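Long-range contacts in SusD/RagB family nutrient-binding outer membrane lipoprotein (Bacteroides vulgatus, PDB 4F7A), which probably binds nutrient glycans, perhaps mucin O-glycans, at the bacterial outer membrane as a SusD-like lipoprotein: residues A[265-274]-A[383-391]; A[292-300]-A[310-318]. All blocks are in the same frame, centred on the assembly; numbering follows the deposited sequence.

In the fold
Both contacts are largely buried and lie on the same side of the chain's centre, with their own centres about 13 Å apart. Contact 1 lays an extended loop, exposed at Lys-385, along helix 265-273; contact 2 joins two loop segments that both come between helix 279-282 and strand 329-332. Along the sequence contact 2 falls between the two halves of contact 1. They meet where Ala-265 N probably bonds to Val-298 O (2.8 Å) and where Tyr-389 packs with its ring on Gly-297 O and with its hydroxyl on Pro-299 CD. Each has two well-formed hydrogen bonds, but contact 1 packs glycines and a proline at a helix end, whereas contact 2 sets aliphatic groups over tyrosine faces.

Contact 1. Residues A[265-274]-A[383-391]; sequences ATIASVLNGY and KGKPTDYIN
Ser-269 and Thr-387 grip each other through two hydrogen bonds, one of them short. Ser-269 OG donates to Thr-387 O over 2.5 Å, lying in the carbonyl plane on a lone pair; with OG anti to the backbone N (chi1 171°), the hydroxyl leans off the helix to meet that oxygen. In return Thr-387 N donates to Ser-269 O at 3.0 Å. That carbonyl also accepts the helical bond from Gly-273 N, the two donors arriving from opposite faces of its plane. Replacing Ser-269 by an alanine would probably leave Thr-387 O without this donor, the loop then being held here by the bond from Thr-387 N to the backbone O. Within the SusD-like fold, the loop thus joined to short helix 265-273 connects helix 356-371 with helix 416-431. The helix's last turn lies close against it: Gly-273 CA sits 3.1 Å from Lys-385 O in a CA-H...O contact, and a CB here would clash with Lys-385 O and Pro-386 CA. Thr-387 CG2 adds a methyl against Gly-273 CA (3.7 Å). Further along, Pro-386 crosses the Tyr-274 ring obliquely, its CD 3.6 Å from Tyr-274 CE1, while Gly-384 O lies at the ring's edge, 3.5 Å from Tyr-274 CD1. The phenol hydroxyl of Tyr-274 is bonded to Thr-406 O. At the start of the helix, Ala-265 CB rests 3.9 Å from Tyr-389 CD1, and Tyr-389 OH donates to Asn-391 OD1.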
# COMPACT_ATOMS: atom_id res chain seq x y z
N ALA A 265 -17.88 -1.86 -0.14
CA ALA A 265 -18.69 -3.09 -0.13
C ALA A 265 -17.91 -4.40 0.13
O ALA A 265 -18.42 -5.29 0.83
CB ALA A 265 -19.50 -3.23 -1.45
N THR A 266 -16.70 -4.53 -0.39
CA THR A 266 -15.96 -5.78 -0.21
C THR A 266 -15.51 -5.95 1.23
O THR A 266 -15.65 -7.02 1.76
CB THR A 266 -14.73 -5.95 -1.16
OG1 THR A 266 -15.14 -5.75 -2.53
CG2 THR A 266 -14.16 -7.35 -1.03
N ILE A 267 -15.01 -4.89 1.86
CA ILE A 267 -14.57 -4.99 3.25
C ILE A 267 -15.79 -5.17 4.18
O ILE A 267 -15.69 -5.91 5.16
CB ILE A 267 -13.60 -3.84 3.64
CG1 ILE A 267 -12.85 -4.21 4.94
CG2 ILE A 267 -14.31 -2.47 3.79
CD1 ILE A 267 -11.56 -3.36 5.18
N ALA A 268 -16.96 -4.63 3.83
CA ALA A 268 -18.20 -4.93 4.59
C ALA A 268 -18.58 -6.42 4.46
O ALA A 268 -18.89 -7.07 5.44
CB ALA A 268 -19.35 -4.06 4.16
N SER A 269 -18.50 -6.96 3.24
CA SER A 269 -18.76 -8.38 3.02
C SER A 269 -17.86 -9.29 3.86
O SER A 269 -18.34 -10.20 4.53
CB SER A 269 -18.59 -8.73 1.54
OG SER A 269 -18.64 -10.13 1.36
N VAL A 270 -16.55 -9.00 3.83
CA VAL A 270 -15.57 -9.79 4.53
C VAL A 270 -15.71 -9.66 6.05
O VAL A 270 -15.80 -10.65 6.76
CB VAL A 270 -14.12 -9.44 4.05
CG1 VAL A 270 -13.09 -10.07 4.94
CG2 VAL A 270 -13.94 -9.86 2.59
N LEU A 271 -15.71 -8.44 6.56
CA LEU A 271 -15.68 -8.26 7.99
C LEU A 271 -17.01 -8.69 8.64
O LEU A 271 -17.00 -9.26 9.74
CB LEU A 271 -15.29 -6.83 8.33
CG LEU A 271 -13.88 -6.37 7.95
CD1 LEU A 271 -13.65 -4.88 8.37
CD2 LEU A 271 -12.80 -7.23 8.55
N ASN A 272 -18.14 -8.45 7.97
CA ASN A 272 -19.42 -8.94 8.50
C ASN A 272 -19.47 -10.47 8.49
O ASN A 272 -19.85 -11.09 9.48
CB ASN A 272 -20.62 -8.44 7.68
CG ASN A 272 -21.01 -7.01 8.03
OD1 ASN A 272 -21.15 -6.68 9.20
ND2 ASN A 272 -21.25 -6.18 7.01
N GLY A 273 -19.13 -11.09 7.38
CA GLY A 273 -19.24 -12.55 7.28
C GLY A 273 -18.29 -13.30 8.21
O GLY A 273 -18.64 -14.35 8.75
N TYR A 274 -17.10 -12.76 8.41
CA TYR A 274 -16.12 -13.33 9.34
C TYR A 274 -16.42 -12.99 10.81
O TYR A 274 -15.71 -13.44 11.71
CB TYR A 274 -14.72 -12.85 8.97
CG TYR A 274 -14.09 -13.42 7.72
CD1 TYR A 274 -14.64 -14.51 7.04
CD2 TYR A 274 -12.90 -12.90 7.23
CE1 TYR A 274 -14.04 -15.02 5.91
CE2 TYR A 274 -12.29 -13.40 6.10
CZ TYR A 274 -12.86 -14.49 5.46
OH TYR A 274 -12.25 -15.04 4.37
N LYS A 383 -15.79 -20.63 10.89
CA LYS A 383 -16.27 -21.08 9.59
C LYS A 383 -17.12 -19.99 8.90
O LYS A 383 -17.86 -20.27 7.97
CB LYS A 383 -17.09 -22.36 9.77
N GLY A 384 -16.97 -18.74 9.33
CA GLY A 384 -17.72 -17.63 8.72
C GLY A 384 -17.35 -17.43 7.25
O GLY A 384 -16.21 -17.63 6.86
N LYS A 385 -18.35 -17.06 6.46
CA LYS A 385 -18.19 -16.76 5.06
C LYS A 385 -18.64 -15.33 4.77
O LYS A 385 -19.67 -14.87 5.29
CB LYS A 385 -18.99 -17.74 4.19
CG LYS A 385 -18.43 -19.19 4.24
CD LYS A 385 -19.15 -20.09 3.25
CE LYS A 385 -18.57 -21.50 3.21
NZ LYS A 385 -17.30 -21.54 2.43
N PRO A 386 -17.87 -14.61 3.95
CA PRO A 386 -18.29 -13.24 3.63
C PRO A 386 -19.74 -13.15 3.11
O PRO A 386 -20.23 -14.05 2.44
CB PRO A 386 -17.30 -12.84 2.55
CG PRO A 386 -16.06 -13.62 2.94
CD PRO A 386 -16.57 -14.94 3.35
N THR A 387 -20.40 -12.05 3.45
CA THR A 387 -21.80 -11.86 3.17
C THR A 387 -22.03 -11.14 1.84
O THR A 387 -21.15 -10.47 1.31
CB THR A 387 -22.47 -11.09 4.33
OG1 THR A 387 -21.72 -9.90 4.62
CG2 THR A 387 -22.54 -11.96 5.60
N ASP A 388 -23.23 -11.31 1.31
CA ASP A 388 -23.64 -10.71 0.06
C ASP A 388 -23.81 -9.21 0.23
O ASP A 388 -24.06 -8.71 1.34
CB ASP A 388 -24.97 -11.32 -0.39
CG ASP A 388 -24.86 -12.80 -0.69
OD1 ASP A 388 -23.75 -13.30 -1.04
OD2 ASP A 388 -25.90 -13.46 -0.61
N TYR A 389 -23.66 -8.50 -0.87
CA TYR A 389 -23.96 -7.07 -0.90
C TYR A 389 -25.42 -6.91 -1.32
O TYR A 389 -25.85 -7.48 -2.34
CB TYR A 389 -23.05 -6.29 -1.85
CG TYR A 389 -23.52 -4.88 -1.94
CD1 TYR A 389 -23.32 -4.00 -0.88
CD2 TYR A 389 -24.30 -4.46 -3.00
CE1 TYR A 389 -23.83 -2.73 -0.91
CE2 TYR A 389 -24.84 -3.18 -3.04
CZ TYR A 389 -24.58 -2.32 -2.00
OH TYR A 389 -25.10 -1.05 -2.01
N ILE A 390 -26.18 -6.16 -0.51
CA ILE A 390 -27.57 -5.84 -0.79
C ILE A 390 -27.66 -4.32 -0.91
O ILE A 390 -27.21 -3.59 -0.01
CB ILE A 390 -28.50 -6.29 0.33
CG1 ILE A 390 -28.32 -7.78 0.64
CG2 ILE A 390 -29.99 -5.96 -0.06
CD1 ILE A 390 -28.63 -8.68 -0.51
N ASN A 391 -28.24 -3.84 -2.00
CA ASN A 391 -28.30 -2.40 -2.24
C ASN A 391 -29.50 -1.75 -1.51
O ASN A 391 -30.59 -1.59 -2.07
CB ASN A 391 -28.32 -2.11 -3.74
CG ASN A 391 -27.98 -0.68 -4.04
OD1 ASN A 391 -26.86 -0.26 -3.81
ND2 ASN A 391 -28.93 0.07 -4.57

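Contact 2. Residues A[292-300]-A[310-318]; sequences TEEYLGVPQ and NYYQSYSFI
Leu-296 and Ser-316 pair their extended backbones through a bond from Ser-316 N to Leu-296 O (2.9 Å, in the carbonyl plane), the CA atoms of the two residues lying 5.2 Å apart. The return bond comes from a side chain: Leu-296 N donates to Ser-316 OG at 2.9 Å, the N-H...O angle being 151°. With OG anti to its own carbonyl carbon (chi1 -71°), Ser-316 brings the hydroxyl within bonding distance of that N-H, so both polar backbone atoms of Leu-296 are held by one residue. Next to this pair of bonds, Tyr-315 is held on both faces. Leu-296 CB sits over one, 3.9 Å from the ring centroid, and Tyr-312 CD1 lies over the centre of the other, the two tyrosines being the ends of a type I beta turn; Gly-297 O comes to the ring's edge, 3.2 Å from Tyr-315 CE2. Tyr-312 in turn offers a face to Pro-299 CD, 4.0 Å from its centroid, and to Val-298 CG1, while Val-298 CG2 reaches Tyr-312 CB. The hydroxyls of Tyr-312 and Tyr-315 are hydrogen-bonded to Asn-391 OD1 and Tyr-389 OH of the 383-391 loop, respectively. Both segments are further bound to the short strand 262-263, where Met-263 shares backbone hydrogen bonds with Val-298 and with Ser-316, and Tyr-295 packs on Ile-279 and Ser-280 of helix 279-282.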
# COMPACT_ATOMS: atom_id res chain seq x y z
N THR A 292 -29.34 0.66 11.39
CA THR A 292 -28.42 1.48 12.18
C THR A 292 -27.51 0.64 13.06
O THR A 292 -26.65 1.18 13.73
CB THR A 292 -29.17 2.51 13.07
OG1 THR A 292 -30.06 1.82 13.94
CG2 THR A 292 -29.97 3.51 12.23
N GLU A 293 -27.70 -0.67 13.08
CA GLU A 293 -26.76 -1.55 13.74
C GLU A 293 -25.95 -2.40 12.73
O GLU A 293 -25.19 -3.28 13.13
CB GLU A 293 -27.50 -2.47 14.71
CG GLU A 293 -28.33 -1.75 15.76
CD GLU A 293 -29.03 -2.72 16.69
OE1 GLU A 293 -28.31 -3.50 17.35
OE2 GLU A 293 -30.28 -2.73 16.73
N GLU A 294 -26.11 -2.15 11.45
CA GLU A 294 -25.41 -2.92 10.42
C GLU A 294 -24.23 -2.14 9.86
O GLU A 294 -24.18 -0.89 9.90
CB GLU A 294 -26.38 -3.29 9.29
CG GLU A 294 -27.49 -4.24 9.74
CD GLU A 294 -28.74 -4.11 8.88
OE1 GLU A 294 -28.60 -3.99 7.65
OE2 GLU A 294 -29.86 -4.09 9.44
N TYR A 295 -23.27 -2.88 9.34
CA TYR A 295 -22.15 -2.28 8.61
C TYR A 295 -22.42 -2.43 7.14
O TYR A 295 -22.49 -3.55 6.62
CB TYR A 295 -20.84 -2.96 8.99
CG TYR A 295 -20.45 -2.64 10.42
CD1 TYR A 295 -20.98 -3.37 11.48
CD2 TYR A 295 -19.59 -1.59 10.71
CE1 TYR A 295 -20.65 -3.05 12.81
CE2 TYR A 295 -19.26 -1.26 12.02
CZ TYR A 295 -19.77 -2.00 13.06
OH TYR A 295 -19.44 -1.66 14.34
N LEU A 296 -22.57 -1.30 6.46
CA LEU A 296 -22.91 -1.29 5.04
C LEU A 296 -21.80 -0.61 4.26
O LEU A 296 -21.42 0.51 4.59
CB LEU A 296 -24.23 -0.54 4.80
CG LEU A 296 -25.48 -1.07 5.47
CD1 LEU A 296 -26.68 -0.20 5.09
CD2 LEU A 296 -25.75 -2.56 5.10
N GLY A 297 -21.25 -1.31 3.26
CA GLY A 297 -20.21 -0.80 2.41
C GLY A 297 -20.70 -0.33 1.04
O GLY A 297 -21.61 -0.92 0.45
N VAL A 298 -20.06 0.71 0.53
CA VAL A 298 -20.42 1.28 -0.75
C VAL A 298 -19.91 0.43 -1.90
O VAL A 298 -18.71 0.14 -1.98
CB VAL A 298 -19.86 2.73 -0.85
CG1 VAL A 298 -20.24 3.38 -2.19
CG2 VAL A 298 -20.37 3.57 0.37
N PRO A 299 -20.80 0.01 -2.81
CA PRO A 299 -20.32 -0.76 -3.97
C PRO A 299 -19.64 0.14 -5.00
O PRO A 299 -20.15 1.21 -5.31
CB PRO A 299 -21.61 -1.32 -4.57
CG PRO A 299 -22.64 -0.27 -4.23
CD PRO A 299 -22.24 0.27 -2.88
N GLN A 300 -18.50 -0.29 -5.52
CA GLN A 300 -17.81 0.50 -6.54
C GLN A 300 -18.54 0.41 -7.89
O GLN A 300 -19.09 -0.63 -8.26
CB GLN A 300 -16.35 0.03 -6.71
CG GLN A 300 -15.46 1.09 -7.37
CD GLN A 300 -14.13 0.58 -7.82
OE1 GLN A 300 -13.37 0.04 -7.01
NE2 GLN A 300 -13.79 0.82 -9.10
N ASN A 310 -26.91 11.87 -3.25
CA ASN A 310 -25.74 11.16 -2.79
C ASN A 310 -26.23 9.88 -2.10
O ASN A 310 -26.40 9.83 -0.88
CB ASN A 310 -24.93 12.04 -1.85
CG ASN A 310 -24.44 13.30 -2.54
OD1 ASN A 310 -23.87 13.25 -3.63
ND2 ASN A 310 -24.69 14.44 -1.93
N TYR A 311 -26.45 8.86 -2.92
CA TYR A 311 -27.21 7.70 -2.49
C TYR A 311 -26.63 6.96 -1.29
O TYR A 311 -27.37 6.37 -0.53
CB TYR A 311 -27.34 6.69 -3.65
CG TYR A 311 -27.98 7.24 -4.92
CD1 TYR A 311 -29.31 7.63 -4.93
CD2 TYR A 311 -27.27 7.32 -6.11
CE1 TYR A 311 -29.92 8.12 -6.10
CE2 TYR A 311 -27.88 7.83 -7.29
CZ TYR A 311 -29.20 8.20 -7.26
OH TYR A 311 -29.81 8.69 -8.40
N TYR A 312 -25.32 6.99 -1.14
CA TYR A 312 -24.63 6.16 -0.15
C TYR A 312 -24.20 6.93 1.10
O TYR A 312 -23.44 6.46 1.90
CB TYR A 312 -23.44 5.46 -0.82
CG TYR A 312 -23.93 4.50 -1.86
CD1 TYR A 312 -24.56 3.33 -1.49
CD2 TYR A 312 -23.84 4.80 -3.22
CE1 TYR A 312 -25.08 2.45 -2.44
CE2 TYR A 312 -24.36 3.93 -4.19
CZ TYR A 312 -24.97 2.75 -3.78
OH TYR A 312 -25.52 1.91 -4.69
N GLN A 313 -24.72 8.14 1.26
CA GLN A 313 -24.31 9.03 2.35
C GLN A 313 -24.62 8.51 3.77
O GLN A 313 -24.02 8.98 4.74
CB GLN A 313 -24.98 10.38 2.06
CG GLN A 313 -25.17 11.35 3.14
CD GLN A 313 -26.01 12.48 2.61
OE1 GLN A 313 -27.21 12.57 2.88
NE2 GLN A 313 -25.41 13.29 1.75
N SER A 314 -25.55 7.57 3.89
CA SER A 314 -25.86 6.96 5.20
C SER A 314 -25.29 5.55 5.40
O SER A 314 -25.62 4.87 6.38
CB SER A 314 -27.37 6.98 5.42
OG SER A 314 -27.79 8.33 5.41
N TYR A 315 -24.41 5.13 4.50
CA TYR A 315 -23.62 3.89 4.69
C TYR A 315 -22.56 4.05 5.77
O TYR A 315 -22.39 5.14 6.36
CB TYR A 315 -23.03 3.41 3.34
CG TYR A 315 -23.98 2.55 2.52
CD1 TYR A 315 -25.36 2.78 2.50
CD2 TYR A 315 -23.50 1.51 1.75
CE1 TYR A 315 -26.23 1.99 1.74
CE2 TYR A 315 -24.33 0.74 0.98
CZ TYR A 315 -25.70 0.95 0.98
OH TYR A 315 -26.51 0.13 0.22
N SER A 316 -21.86 2.97 6.09
CA SER A 316 -20.88 2.99 7.18
C SER A 316 -19.70 3.91 6.88
O SER A 316 -19.16 3.90 5.78
CB SER A 316 -20.36 1.59 7.49
OG SER A 316 -21.36 0.80 8.11
N PHE A 317 -19.32 4.69 7.89
CA PHE A 317 -18.24 5.64 7.79
C PHE A 317 -17.06 5.08 8.55
O PHE A 317 -17.24 4.24 9.43
CB PHE A 317 -18.67 6.99 8.40
CG PHE A 317 -17.85 8.15 7.92
CD1 PHE A 317 -17.98 8.59 6.63
CD2 PHE A 317 -16.95 8.80 8.76
CE1 PHE A 317 -17.22 9.67 6.16
CE2 PHE A 317 -16.20 9.89 8.29
CZ PHE A 317 -16.34 10.31 6.99
N ILE A 318 -15.87 5.57 8.23
CA ILE A 318 -14.68 5.26 8.99
C ILE A 318 -14.87 5.63 10.46
O ILE A 318 -15.60 6.56 10.79
CB ILE A 318 -13.42 5.97 8.42
CG1 ILE A 318 -12.15 5.21 8.80
CG2 ILE A 318 -13.36 7.47 8.85
CD1 ILE A 318 -10.87 5.74 8.08